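PDB 2W6K: COBE from Pseudomonas aeruginosa, which takes part in cobalamin (vitamin B12) biosynthesis, probably in a step of building the corrin ring. Local coordinates for residues G17-C22 / D128-I133; E25-L30 / P58-L63; H80-R85 / A107-E112; R85-S90 / A119-A124; S101-A106 / S132-R137. One frame throughout, in Å; residues are numbered along the deposited sequence. Where two conformers were deposited one is given.

Contact 1: G17-C22 / D128-I133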
# COMPACT_ATOMS: atom_id res chain seq x y z
N GLY A 17 4.64 5.69 -0.42
CA GLY A 17 5.34 6.61 -1.33
C GLY A 17 6.17 7.50 -0.44
O GLY A 17 5.71 7.89 0.65
N CYS A 18 7.43 7.76 -0.81
CA CYS A 18 8.30 8.50 0.12
C CYS A 18 9.42 9.22 -0.61
O CYS A 18 9.73 8.88 -1.76
CB CYS A 18 8.87 7.57 1.21
SG CYS A 18 9.98 6.26 0.60
N ARG A 19 9.98 10.23 0.05
CA ARG A 19 11.14 10.97 -0.44
C ARG A 19 12.38 10.08 -0.46
O ARG A 19 12.49 9.12 0.31
CB ARG A 19 11.40 12.22 0.43
CG ARG A 19 10.22 13.18 0.52
CD ARG A 19 10.01 13.92 -0.80
NE ARG A 19 9.18 15.12 -0.64
CZ ARG A 19 9.15 16.13 -1.52
NH1 ARG A 19 9.90 16.10 -2.62
NH2 ARG A 19 8.36 17.17 -1.30
N ARG A 20 13.31 10.41 -1.36
CA ARG A 20 14.61 9.78 -1.43
C ARG A 20 15.29 9.77 -0.06
O ARG A 20 15.29 10.79 0.66
CB ARG A 20 15.47 10.50 -2.48
CG ARG A 20 16.64 9.74 -3.01
CD ARG A 20 17.03 10.32 -4.38
NE ARG A 20 17.30 9.27 -5.37
CZ ARG A 20 16.80 9.22 -6.60
NH1 ARG A 20 15.98 10.16 -7.06
NH2 ARG A 20 17.13 8.21 -7.39
N GLY A 21 15.84 8.62 0.31
CA GLY A 21 16.58 8.50 1.56
C GLY A 21 15.76 8.24 2.82
O GLY A 21 16.34 8.15 3.91
N CYS A 22 14.44 8.13 2.69
CA CYS A 22 13.58 7.89 3.86
C CYS A 22 13.98 6.57 4.52
O CYS A 22 14.13 5.55 3.82
CB CYS A 22 12.10 7.85 3.47
SG CYS A 22 10.98 7.99 4.87
N ASP A 128 3.23 12.48 6.17
CA ASP A 128 4.08 13.54 6.73
C ASP A 128 4.87 14.17 5.60
O ASP A 128 4.53 14.03 4.43
CB ASP A 128 4.92 13.07 7.93
CG ASP A 128 5.86 11.92 7.60
OD1 ASP A 128 6.35 11.87 6.48
OD2 ASP A 128 6.11 11.08 8.50
N ASP A 129 5.94 14.90 5.92
CA ASP A 129 6.63 15.61 4.86
C ASP A 129 7.61 14.72 4.05
O ASP A 129 8.04 15.06 2.92
CB ASP A 129 7.19 16.89 5.48
CG ASP A 129 6.16 17.58 6.39
OD1 ASP A 129 5.26 18.27 5.86
OD2 ASP A 129 6.18 17.37 7.63
N ARG A 130 7.87 13.52 4.56
CA ARG A 130 8.76 12.62 3.86
C ARG A 130 8.07 11.39 3.27
O ARG A 130 8.56 10.83 2.30
CB ARG A 130 10.01 12.29 4.69
CG ARG A 130 10.88 13.53 5.01
CD ARG A 130 11.80 13.93 3.85
NE ARG A 130 12.33 15.29 3.97
CZ ARG A 130 12.21 16.23 3.03
NH1 ARG A 130 11.59 15.98 1.89
NH2 ARG A 130 12.74 17.43 3.23
N ALA A 131 6.90 11.01 3.79
CA ALA A 131 6.25 9.78 3.29
C ALA A 131 4.72 9.79 3.41
O ALA A 131 4.15 10.54 4.20
CB ALA A 131 6.80 8.59 4.05
N SER A 132 4.06 8.92 2.64
CA SER A 132 2.62 8.74 2.77
C SER A 132 2.36 7.24 2.80
O SER A 132 3.04 6.50 2.10
CB SER A 132 1.87 9.31 1.56
OG SER A 132 1.65 10.71 1.71
N ILE A 133 1.40 6.84 3.61
CA ILE A 133 1.04 5.42 3.69
C ILE A 133 -0.48 5.25 3.57
O ILE A 133 -1.27 6.01 4.15
CB ILE A 133 1.60 4.76 4.98
CG1 ILE A 133 3.14 4.86 4.97
CG2 ILE A 133 1.13 3.30 5.08
CD1 ILE A 133 3.88 4.06 6.01
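Gly17 and Ser132 form an antiparallel hydrogen-bonded pair, with Gly17 N donating to Ser132 O over 3.1 Å and Ser132 N to Gly17 O over 2.8 Å; Cys18 and Ala131 follow as the non-hydrogen-bonded pair, and Arg19 N closes the pairing on Arg130 O at 2.7 Å. Between these bonds the small side chains of Cys18 and Ala131 stand on one face of the sheet, their CB atoms 3.7 Å apart. Cys22 returns to that face after the type II turn from Arg19 and brings SG to 4.3 Å from Ala131 CB. Gly21 suits the third position of this turn, where phi is positive. On the strand's end the two arginines are neighbours: Arg130 NH1 lies 3.4 Å from Arg19 CG, which sits at the edge of the Arg130 guanidinium. Both chains are bent at their second torsion, and the guanidinium planes stand 73° apart, with the two positive groups brought close together. Arg130 has two deposited conformers, which leaves this detail doubtful. Before the strand, Asp128 makes an Asx turn: OD1 accepts from Arg130 N at 3.0 Å and from Ala131 N at 2.9 Å, folding the chain into position for pairing, while OD2 is bonded to His26. Ser132 turns its hydroxyl to Ser127 on the opposite face. There Gly17, without a side chain, lies close against Val102 and Ala103 of helix 102-115, while Cys22 and Ala131 lean on Leu27 of helix 24-37, and strand 131-138 continues its bonding to strand 119-127 through Ile133 and Arg126.

Contact 2: E25-L30 / P58-L63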
# COMPACT_ATOMS: atom_id res chain seq x y z
N GLU A 25 13.24 3.08 9.68
CA GLU A 25 12.71 3.48 11.00
C GLU A 25 11.57 4.51 10.84
O GLU A 25 10.52 4.40 11.48
CB GLU A 25 13.86 3.99 11.88
CG GLU A 25 14.97 2.94 12.10
CD GLU A 25 16.23 3.11 11.20
OE1 GLU A 25 17.34 3.29 11.78
OE2 GLU A 25 16.14 3.06 9.93
N HIS A 26 11.75 5.48 9.95
CA HIS A 26 10.76 6.50 9.70
C HIS A 26 9.53 5.86 9.11
O HIS A 26 8.39 6.06 9.61
CB HIS A 26 11.31 7.53 8.73
CG HIS A 26 10.38 8.69 8.50
ND1 HIS A 26 10.65 9.95 8.98
CD2 HIS A 26 9.20 8.77 7.85
CE1 HIS A 26 9.68 10.77 8.61
NE2 HIS A 26 8.78 10.07 7.94
N LEU A 27 9.73 5.05 8.08
CA LEU A 27 8.59 4.40 7.43
C LEU A 27 7.84 3.53 8.43
O LEU A 27 6.61 3.52 8.45
CB LEU A 27 9.06 3.54 6.23
CG LEU A 27 9.65 4.33 5.05
CD1 LEU A 27 10.07 3.43 3.94
CD2 LEU A 27 8.59 5.30 4.53
N ARG A 28 8.58 2.80 9.27
CA ARG A 28 7.92 1.90 10.23
C ARG A 28 7.05 2.68 11.21
O ARG A 28 5.94 2.25 11.53
CB ARG A 28 8.94 1.04 11.00
CG ARG A 28 8.26 0.10 11.99
CD ARG A 28 9.25 -0.74 12.77
NE ARG A 28 10.10 0.10 13.61
CZ ARG A 28 11.32 -0.26 14.03
NH1 ARG A 28 12.03 0.57 14.78
NH2 ARG A 28 11.82 -1.45 13.72
N ALA A 29 7.55 3.82 11.68
CA ALA A 29 6.78 4.65 12.66
C ALA A 29 5.50 5.20 12.03
O ALA A 29 4.43 5.19 12.64
CB ALA A 29 7.62 5.78 13.21
N LEU A 30 5.59 5.62 10.78
CA LEU A 30 4.42 6.13 10.11
C LEU A 30 3.43 5.00 9.81
O LEU A 30 2.21 5.18 9.94
CB LEU A 30 4.80 6.87 8.86
CG LEU A 30 3.63 7.53 8.11
CD1 LEU A 30 2.89 8.59 8.94
CD2 LEU A 30 4.15 8.18 6.85
N PRO A 58 16.37 1.23 -0.80
CA PRO A 58 16.86 0.51 0.41
C PRO A 58 16.01 0.66 1.70
O PRO A 58 15.85 -0.32 2.44
CB PRO A 58 18.29 1.02 0.59
CG PRO A 58 18.31 2.32 -0.09
CD PRO A 58 17.31 2.30 -1.20
N GLY A 59 15.45 1.85 1.97
CA GLY A 59 14.51 1.99 3.10
C GLY A 59 13.35 1.00 3.04
O GLY A 59 13.01 0.40 4.05
N LEU A 60 12.74 0.86 1.85
CA LEU A 60 11.60 -0.06 1.71
C LEU A 60 12.03 -1.51 1.82
O LEU A 60 11.35 -2.33 2.46
CB LEU A 60 10.81 0.18 0.41
CG LEU A 60 9.78 1.32 0.48
CD1 LEU A 60 9.31 1.66 -0.95
CD2 LEU A 60 8.58 1.00 1.41
N ARG A 61 13.16 -1.83 1.20
CA ARG A 61 13.66 -3.17 1.32
C ARG A 61 14.00 -3.52 2.77
O ARG A 61 13.73 -4.65 3.22
CB ARG A 61 14.82 -3.41 0.37
CG ARG A 61 14.33 -3.54 -1.09
CD ARG A 61 15.37 -4.26 -1.94
NE ARG A 61 16.63 -3.52 -2.03
CZ ARG A 61 16.88 -2.50 -2.84
NH1 ARG A 61 15.94 -2.03 -3.64
NH2 ARG A 61 18.08 -1.92 -2.83
N GLN A 62 14.58 -2.56 3.50
CA GLN A 62 14.93 -2.84 4.91
C GLN A 62 13.67 -3.02 5.72
O GLN A 62 13.62 -3.91 6.61
CB GLN A 62 15.77 -1.71 5.51
CG GLN A 62 17.24 -1.65 4.95
CD GLN A 62 18.00 -0.45 5.47
OE1 GLN A 62 17.72 0.05 6.56
NE2 GLN A 62 18.95 0.05 4.67
N LEU A 63 12.65 -2.21 5.44
CA LEU A 63 11.35 -2.36 6.14
C LEU A 63 10.76 -3.73 5.88
O LEU A 63 10.25 -4.38 6.80
CB LEU A 63 10.36 -1.26 5.71
CG LEU A 63 9.02 -1.30 6.46
CD1 LEU A 63 9.23 -1.20 7.98
CD2 LEU A 63 8.17 -0.15 5.97
O HOH W 1 16.93 2.68 6.56
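The carboxylate of Glu25 and the amide of Gln62 lie across from each other without touching, loosely linked through a water that donates to Gln62 OE1 at 2.7 Å and more weakly to Glu25 OE2 at 3.5 Å. The other flat group, the guanidinium of Arg61, points away from helix 24-37; one of its faces lies over Pro58 N, and its NH2 makes a salt bridge with Asp56. Beneath this polar fringe the contact is built of leucines. Leu27 meets Leu60 at about a right angle, with CD1 of Leu27 3.8 Å from CD2 of Leu60, and the same methyl rests 4.2 Å from Gly59 C, where the lack of a side chain leaves the helix backbone bare to it. Helices 24-37 and 58-67 cover the same face of the sheet as parts of successive beta-alpha-beta crossovers from strand 12-18 to 47-51 and on to 71-74; their local axes approach to 9.4 Å and cross at -60°. Leu63 spreads its two methyls over neighbouring side-chain roots: CD2 touches Leu27 CB at 3.8 Å, while CD1 reaches Arg28 CB at the same distance. Its CG stands opposite the backbone N (chi1 -176°), which sends the fork across. Branched aliphatic side chains suit this place because Leu27, Leu60 and Leu63 also pack downward on Ile16. Arg28 contributes the aliphatic root of its chain here, its guanidinium leading away.

Contact 3: H80-R85 / A107-E112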
# COMPACT_ATOMS: atom_id res chain seq x y z
N HIS A 80 -1.87 3.43 -12.67
CA HIS A 80 -2.77 4.32 -13.40
C HIS A 80 -4.21 3.80 -13.51
O HIS A 80 -5.17 4.60 -13.51
CB HIS A 80 -2.22 4.61 -14.79
CG HIS A 80 -3.15 5.43 -15.63
ND1 HIS A 80 -3.34 6.77 -15.41
CD2 HIS A 80 -3.95 5.09 -16.66
CE1 HIS A 80 -4.23 7.23 -16.27
NE2 HIS A 80 -4.61 6.24 -17.05
N ASP A 81 -4.37 2.48 -13.61
CA ASP A 81 -5.69 1.85 -13.63
C ASP A 81 -6.59 2.26 -12.46
O ASP A 81 -7.82 2.14 -12.54
CB ASP A 81 -5.57 0.33 -13.64
CG ASP A 81 -5.16 -0.24 -15.01
OD1 ASP A 81 -5.25 0.47 -16.03
OD2 ASP A 81 -4.78 -1.44 -15.04
N TYR A 82 -5.98 2.76 -11.37
CA TYR A 82 -6.70 3.04 -10.11
C TYR A 82 -6.95 4.54 -9.86
O TYR A 82 -7.56 4.92 -8.87
CB TYR A 82 -5.95 2.38 -8.93
CG TYR A 82 -5.98 0.87 -9.03
CD1 TYR A 82 -7.02 0.14 -8.45
CD2 TYR A 82 -5.00 0.17 -9.74
CE1 TYR A 82 -7.08 -1.23 -8.56
CE2 TYR A 82 -5.06 -1.21 -9.87
CZ TYR A 82 -6.09 -1.90 -9.26
OH TYR A 82 -6.19 -3.28 -9.35
N GLU A 83 -6.51 5.37 -10.80
CA GLU A 83 -6.75 6.81 -10.78
C GLU A 83 -8.16 7.22 -10.36
O GLU A 83 -8.32 8.11 -9.50
CB GLU A 83 -6.46 7.41 -12.15
CG GLU A 83 -5.03 7.82 -12.38
CD GLU A 83 -4.51 8.76 -11.30
OE1 GLU A 83 -3.45 8.46 -10.75
OE2 GLU A 83 -5.17 9.79 -11.02
N PRO A 84 -9.20 6.63 -10.99
CA PRO A 84 -10.58 7.02 -10.69
C PRO A 84 -11.03 6.72 -9.26
O PRO A 84 -12.08 7.21 -8.83
CB PRO A 84 -11.42 6.16 -11.65
CG PRO A 84 -10.49 5.76 -12.73
CD PRO A 84 -9.15 5.63 -12.08
N ARG A 85 -10.23 5.91 -8.56
CA ARG A 85 -10.62 5.44 -7.23
C ARG A 85 -9.81 6.08 -6.12
O ARG A 85 -10.10 5.86 -4.96
CB ARG A 85 -10.49 3.92 -7.15
CG ARG A 85 -11.45 3.18 -8.07
CD ARG A 85 -11.01 1.76 -8.26
NE ARG A 85 -11.25 0.96 -7.05
CZ ARG A 85 -10.95 -0.33 -6.92
NH1 ARG A 85 -11.21 -0.95 -5.78
NH2 ARG A 85 -10.39 -0.99 -7.92
N ALA A 107 -1.46 0.33 -2.96
CA ALA A 107 -2.22 -0.48 -2.00
C ALA A 107 -3.37 -1.22 -2.70
O ALA A 107 -3.50 -2.44 -2.57
CB ALA A 107 -2.72 0.38 -0.83
N LEU A 108 -4.19 -0.48 -3.46
CA LEU A 108 -5.30 -1.07 -4.16
C LEU A 108 -4.81 -2.11 -5.17
O LEU A 108 -5.35 -3.23 -5.21
CB LEU A 108 -6.09 0.03 -4.88
CG LEU A 108 -6.97 0.89 -3.98
CD1 LEU A 108 -7.46 2.08 -4.79
CD2 LEU A 108 -8.13 0.05 -3.43
N ALA A 109 -3.82 -1.74 -5.98
CA ALA A 109 -3.29 -2.60 -7.06
C ALA A 109 -2.80 -3.94 -6.55
O ALA A 109 -3.19 -4.99 -7.08
CB ALA A 109 -2.21 -1.88 -7.87
N LEU A 110 -1.97 -3.92 -5.51
CA LEU A 110 -1.43 -5.15 -4.97
C LEU A 110 -2.53 -5.98 -4.32
O LEU A 110 -2.55 -7.21 -4.47
CB LEU A 110 -0.28 -4.88 -3.99
CG LEU A 110 0.43 -6.13 -3.49
CD1 LEU A 110 1.06 -6.91 -4.69
CD2 LEU A 110 1.49 -5.81 -2.47
N ALA A 111 -3.44 -5.34 -3.58
CA ALA A 111 -4.49 -6.11 -2.90
C ALA A 111 -5.32 -6.89 -3.91
O ALA A 111 -5.62 -8.07 -3.70
CB ALA A 111 -5.39 -5.19 -2.08
N GLU A 112 -5.64 -6.25 -5.02
CA GLU A 112 -6.50 -6.89 -6.05
C GLU A 112 -5.77 -7.99 -6.79
O GLU A 112 -6.40 -8.99 -7.16
CB GLU A 112 -7.07 -5.85 -7.03
CG GLU A 112 -8.01 -4.88 -6.33
CD GLU A 112 -8.91 -4.09 -7.27
OE1 GLU A 112 -8.58 -4.00 -8.46
OE2 GLU A 112 -9.92 -3.55 -6.77
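The polar part of this contact centres on the carboxylate of Glu112, gripped by Tyr82 through one oxygen and by Arg85 through the other. Tyr82 OH donates to Glu112 OE1 over 2.7 Å, arriving 40° above the carboxylate plane, and the hydroxyl is also bonded to Arg113 NH2. Arg85 and Glu112 reach toward each other from opposite directions, the arginine chain bent at its third torsion (chi3 73°) to turn its end to the carboxylate. In the resulting salt bridge both terminal nitrogens address one atom: NH2 lies 2.8 Å and NH1 3.1 Å from Glu112 OE2, both on the same face of the carboxylate and on its syn side. The acceptor lies close to the guanidinium plane, while the two planes are turned 41° against each other. Arg85 is modelled in two conformers, so this grip is less certain than that of Tyr82. Since OE2 also accepts from Ala119 N, the carboxylate ties the loop to the start of strand 119-127 as well. The segment 80-85, a type I turn running into a short 3-10 turn, thus lies over the outer side of helix 102-115, whose other side rests on the mixed sheet of this alpha/beta fold. The apolar part rests on the tyrosine ring. One face lies over the helix backbone, Ala109 N being 4.0 Å above its centre, and the small CB of Ala109 allows this closeness while touching CE2 at 3.5 Å. At the other flank CD1 of the ring meets Leu108 CB at 3.7 Å. Leu108 crosses Arg85 obliquely too, with CD2 4.0 Å from NH1.

Contact 4: R85-S90 / A119-A124. With SO4 (sulfate ion), chain C.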
# COMPACT_ATOMS: atom_id res chain seq x y z
N ARG A 85 -10.23 5.91 -8.56
CA ARG A 85 -10.62 5.44 -7.23
C ARG A 85 -9.81 6.08 -6.12
O ARG A 85 -10.10 5.86 -4.96
CB ARG A 85 -10.49 3.92 -7.15
CG ARG A 85 -11.45 3.18 -8.07
CD ARG A 85 -11.01 1.76 -8.26
NE ARG A 85 -11.25 0.96 -7.05
CZ ARG A 85 -10.95 -0.33 -6.92
NH1 ARG A 85 -11.21 -0.95 -5.78
NH2 ARG A 85 -10.39 -0.99 -7.92
N LEU A 86 -8.82 6.90 -6.47
CA LEU A 86 -7.96 7.51 -5.46
C LEU A 86 -8.67 8.55 -4.62
O LEU A 86 -9.62 9.22 -5.07
CB LEU A 86 -6.70 8.11 -6.11
CG LEU A 86 -5.93 7.08 -6.94
CD1 LEU A 86 -4.66 7.74 -7.49
CD2 LEU A 86 -5.58 5.80 -6.18
N LEU A 87 -8.19 8.72 -3.39
CA LEU A 87 -8.82 9.66 -2.46
C LEU A 87 -8.00 10.94 -2.23
O LEU A 87 -8.57 11.98 -1.87
CB LEU A 87 -9.10 8.96 -1.10
CG LEU A 87 -9.95 7.69 -1.06
CD1 LEU A 87 -10.15 7.14 0.39
CD2 LEU A 87 -11.32 7.86 -1.80
N SER A 88 -6.69 10.87 -2.41
CA SER A 88 -5.80 11.96 -1.96
C SER A 88 -4.72 12.28 -3.00
O SER A 88 -3.57 11.89 -2.82
CB SER A 88 -5.13 11.60 -0.63
OG SER A 88 -6.03 10.97 0.26
N PRO A 89 -5.10 12.97 -4.08
CA PRO A 89 -4.16 13.34 -5.16
C PRO A 89 -2.92 14.10 -4.65
O PRO A 89 -3.02 14.93 -3.74
CB PRO A 89 -5.01 14.25 -6.05
CG PRO A 89 -6.22 14.65 -5.21
CD PRO A 89 -6.46 13.48 -4.32
N SER A 90 -1.77 13.79 -5.24
CA SER A 90 -0.49 14.37 -4.86
C SER A 90 0.14 15.02 -6.09
O SER A 90 0.35 14.35 -7.11
CB SER A 90 0.44 13.27 -4.31
OG SER A 90 1.81 13.68 -4.24
N ALA A 119 -10.68 -4.53 -4.15
CA ALA A 119 -10.19 -4.04 -2.88
C ALA A 119 -10.70 -2.60 -2.62
O ALA A 119 -11.14 -1.91 -3.56
CB ALA A 119 -8.66 -4.10 -2.84
N ASP A 120 -10.67 -2.19 -1.36
CA ASP A 120 -11.09 -0.85 -0.95
C ASP A 120 -10.02 -0.26 -0.05
O ASP A 120 -9.41 -0.96 0.77
CB ASP A 120 -12.44 -0.93 -0.20
CG ASP A 120 -13.65 -0.87 -1.13
OD1 ASP A 120 -13.51 -0.77 -2.37
OD2 ASP A 120 -14.78 -0.91 -0.59
N LEU A 121 -9.80 1.04 -0.16
CA LEU A 121 -8.96 1.69 0.81
C LEU A 121 -9.69 1.81 2.13
O LEU A 121 -10.89 2.06 2.15
CB LEU A 121 -8.62 3.09 0.31
CG LEU A 121 -7.69 3.11 -0.91
CD1 LEU A 121 -7.79 4.45 -1.65
CD2 LEU A 121 -6.27 2.84 -0.45
N LEU A 122 -8.96 1.64 3.22
CA LEU A 122 -9.53 1.80 4.58
C LEU A 122 -9.85 3.25 4.88
O LEU A 122 -10.75 3.57 5.69
CB LEU A 122 -8.54 1.24 5.61
CG LEU A 122 -8.63 -0.27 5.78
CD1 LEU A 122 -8.14 -1.01 4.58
CD2 LEU A 122 -7.80 -0.59 7.01
N GLY A 123 -9.13 4.14 4.20
CA GLY A 123 -9.28 5.57 4.41
C GLY A 123 -8.30 6.30 3.55
O GLY A 123 -7.45 5.67 2.90
N ALA A 124 -8.38 7.62 3.54
CA ALA A 124 -7.36 8.43 2.91
C ALA A 124 -5.96 8.14 3.48
O ALA A 124 -5.80 7.81 4.66
CB ALA A 124 -7.70 9.91 3.11
S SO4 C . 1.61 16.91 -2.52
O1 SO4 C . 1.65 17.70 -1.29
O2 SO4 C . 1.63 15.49 -2.16
O3 SO4 C . 2.68 17.20 -3.44
O4 SO4 C . 0.35 17.20 -3.22
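Leu87 and Leu121 reach toward each other tip to tip, Leu87 CG standing 3.9 Å from Leu121 CD1. Each has its CG opposite its own carbonyl carbon; in Leu87 chi1 of -56° puts CG toward Leu121, and an extended chi2 (-179°) carries CD1 to the neighbouring backbone, 3.6 Å from Ala124 N and 3.8 Å from Gly123 C. Ser88 faces the same end: its OG touches Ala124 CB at 3.5 Å, but its real polar partner is Glu104 OE2, and the other oxygen of that carboxylate accepts from Leu87 N. Glu104 therefore holds this loop against helix 102-115 while the leucines seal it to strand 119-127. At the far end the Arg85 guanidinium lies edge-on toward the backbone of Ala119 and near Asp120 OD1, but NH1 comes implausibly close to Ala119 O and the residue has a second conformer, which leaves both approaches doubtful. Between Arg85 and Ser88 the loop runs within 22° of the direction of 119-124, yet joins it through side chains and not as a sheet neighbour. The segment ends at Ser90, whose OG, opposite its backbone N (chi1 165°), donates to sulfate O2 at 2.8 Å and caps Ala93 N. The ion is probably from the crystallisation liquor; with Ala91 N and Val92 N also on it, the arrangement is that of an anion at a helix N-terminus with a serine N-cap, here of helix 91-97.

Contact 5: S101-A106 / S132-R137. With SO4 (sulfate ion), chain B.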
# COMPACT_ATOMS: atom_id res chain seq x y z
N SER A 101 -1.45 9.21 -6.63
CA SER A 101 -1.06 8.83 -5.26
C SER A 101 -0.44 7.48 -5.31
O SER A 101 -1.15 6.50 -5.54
CB SER A 101 -2.23 8.82 -4.27
OG SER A 101 -1.76 8.30 -3.03
N VAL A 102 0.87 7.41 -5.10
CA VAL A 102 1.57 6.13 -5.12
C VAL A 102 1.06 5.25 -4.00
O VAL A 102 0.83 4.06 -4.21
CB VAL A 102 3.11 6.30 -5.04
CG1 VAL A 102 3.81 4.98 -4.72
CG2 VAL A 102 3.61 6.92 -6.33
N ALA A 103 0.91 5.81 -2.80
CA ALA A 103 0.50 4.98 -1.65
C ALA A 103 -0.88 4.37 -1.88
O ALA A 103 -1.10 3.17 -1.65
CB ALA A 103 0.51 5.80 -0.37
N GLU A 104 -1.83 5.20 -2.28
CA GLU A 104 -3.21 4.72 -2.45
C GLU A 104 -3.32 3.74 -3.64
O GLU A 104 -3.90 2.66 -3.51
CB GLU A 104 -4.15 5.91 -2.61
CG GLU A 104 -4.23 6.69 -1.33
CD GLU A 104 -5.19 7.88 -1.36
OE1 GLU A 104 -5.69 8.22 -2.44
OE2 GLU A 104 -5.39 8.47 -0.26
N ALA A 105 -2.73 4.11 -4.76
CA ALA A 105 -2.80 3.25 -5.97
C ALA A 105 -2.08 1.95 -5.78
O ALA A 105 -2.59 0.92 -6.21
CB ALA A 105 -2.29 3.98 -7.20
N ALA A 106 -0.91 1.97 -5.11
CA ALA A 106 -0.13 0.73 -4.95
C ALA A 106 -0.84 -0.24 -3.99
O ALA A 106 -0.86 -1.46 -4.21
CB ALA A 106 1.30 1.01 -4.50
N SER A 132 4.06 8.92 2.64
CA SER A 132 2.62 8.74 2.77
C SER A 132 2.36 7.24 2.80
O SER A 132 3.04 6.50 2.10
CB SER A 132 1.87 9.31 1.56
OG SER A 132 1.65 10.71 1.71
N ILE A 133 1.40 6.84 3.61
CA ILE A 133 1.04 5.42 3.69
C ILE A 133 -0.48 5.25 3.57
O ILE A 133 -1.27 6.01 4.15
CB ILE A 133 1.60 4.76 4.98
CG1 ILE A 133 3.14 4.86 4.97
CG2 ILE A 133 1.13 3.30 5.08
CD1 ILE A 133 3.88 4.06 6.01
N ALA A 134 -0.91 4.28 2.76
CA ALA A 134 -2.34 3.97 2.67
C ALA A 134 -2.56 2.48 2.90
O ALA A 134 -1.68 1.67 2.64
CB ALA A 134 -2.91 4.37 1.33
N LEU A 135 -3.76 2.14 3.32
CA LEU A 135 -4.09 0.73 3.60
C LEU A 135 -5.25 0.28 2.74
O LEU A 135 -6.22 1.00 2.58
CB LEU A 135 -4.44 0.54 5.09
CG LEU A 135 -3.41 1.03 6.12
CD1 LEU A 135 -4.02 0.88 7.53
CD2 LEU A 135 -2.13 0.21 5.98
N ALA A 136 -5.14 -0.92 2.18
CA ALA A 136 -6.23 -1.48 1.40
C ALA A 136 -6.54 -2.87 1.88
O ALA A 136 -5.66 -3.62 2.30
CB ALA A 136 -5.90 -1.49 -0.11
N ARG A 137 -7.82 -3.22 1.83
CA ARG A 137 -8.30 -4.53 2.26
C ARG A 137 -9.21 -5.17 1.22
O ARG A 137 -10.00 -4.48 0.56
CB ARG A 137 -9.03 -4.41 3.60
CG ARG A 137 -9.97 -3.22 3.69
CD ARG A 137 -11.29 -3.61 4.33
NE ARG A 137 -12.36 -2.67 4.00
CZ ARG A 137 -12.95 -1.87 4.88
NH1 ARG A 137 -12.58 -1.88 6.15
NH2 ARG A 137 -13.92 -1.05 4.49
S SO4 B . 1.84 9.56 -2.49
O1 SO4 B . 2.58 10.64 -1.76
O2 SO4 B . 2.24 9.55 -3.89
O3 SO4 B . 0.43 9.85 -2.39
O4 SO4 B . 2.17 8.30 -1.87
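Ser132 is met at its carbonyl by Ala103, whose CB lies 3.6 Å from Ser132 O, while the serine CB faces a sulfate bound at the start of helix 102-115. That ion, probably from the crystallisation liquor, is held by Ser101 OG at 2.8 Å from its O3, by the backbone N-H groups of Val102 and Ala103, and by Lys125 NZ. Ser101 is the N-cap: its OG also accepts from Glu104 N at 3.2 Å. The hydroxyl stands opposite its own backbone N (chi1 174°), which lets it serve both, while the helix end probably adds to the attraction for the anion. Ile133 sends its side chain to the other face of the sheet, where Leu30, Leu31 and Thr34 of helix 24-37 receive it. Alternation then returns Ala134 to this helix as the main point of contact: its CB is 3.7 Å from Ala103 O, 4.1 Å from Ala103 CB and 3.8 Å from Glu104 CG. The strand so separates two helical layers in a three-layer alpha/beta/alpha sandwich, and methyl-sized residues suit the interface, for the local helix and strand axes are just 6.7 Å apart and 20° from parallel. Glu104 packs by its aliphatic carbon here, while its buried carboxylate, besides holding the loop at Leu87 and Ser88, accepts from Lys125 N through OE2. Leu135 again turns to the other layer, touching Leu35. Ala136 comes back under the helix one turn further on, where its CB packs against Ala107 and Ala111.

How the contacts relate
Contacts 2, 3 and 5 are buried and contacts 1 and 4 lie at the surface, but all five are built on or around one mixed sheet. Contact 5 is near the centre of the chain and is mainly alanine packing; contact 1 shares its strand 131-138 and binds it by backbone bonds. Contacts 3 and 5 use successive parts of helix 102-115, and contacts 3 and 4 share Arg85; Glu112 of contact 3 and Glu104 of contact 5 both hold the outer loop by their carboxylates. Contact 2, leucine-rich, lies on the opposite side of the chain's centre from these loop contacts, touching contact 1 through His26 and Asp128.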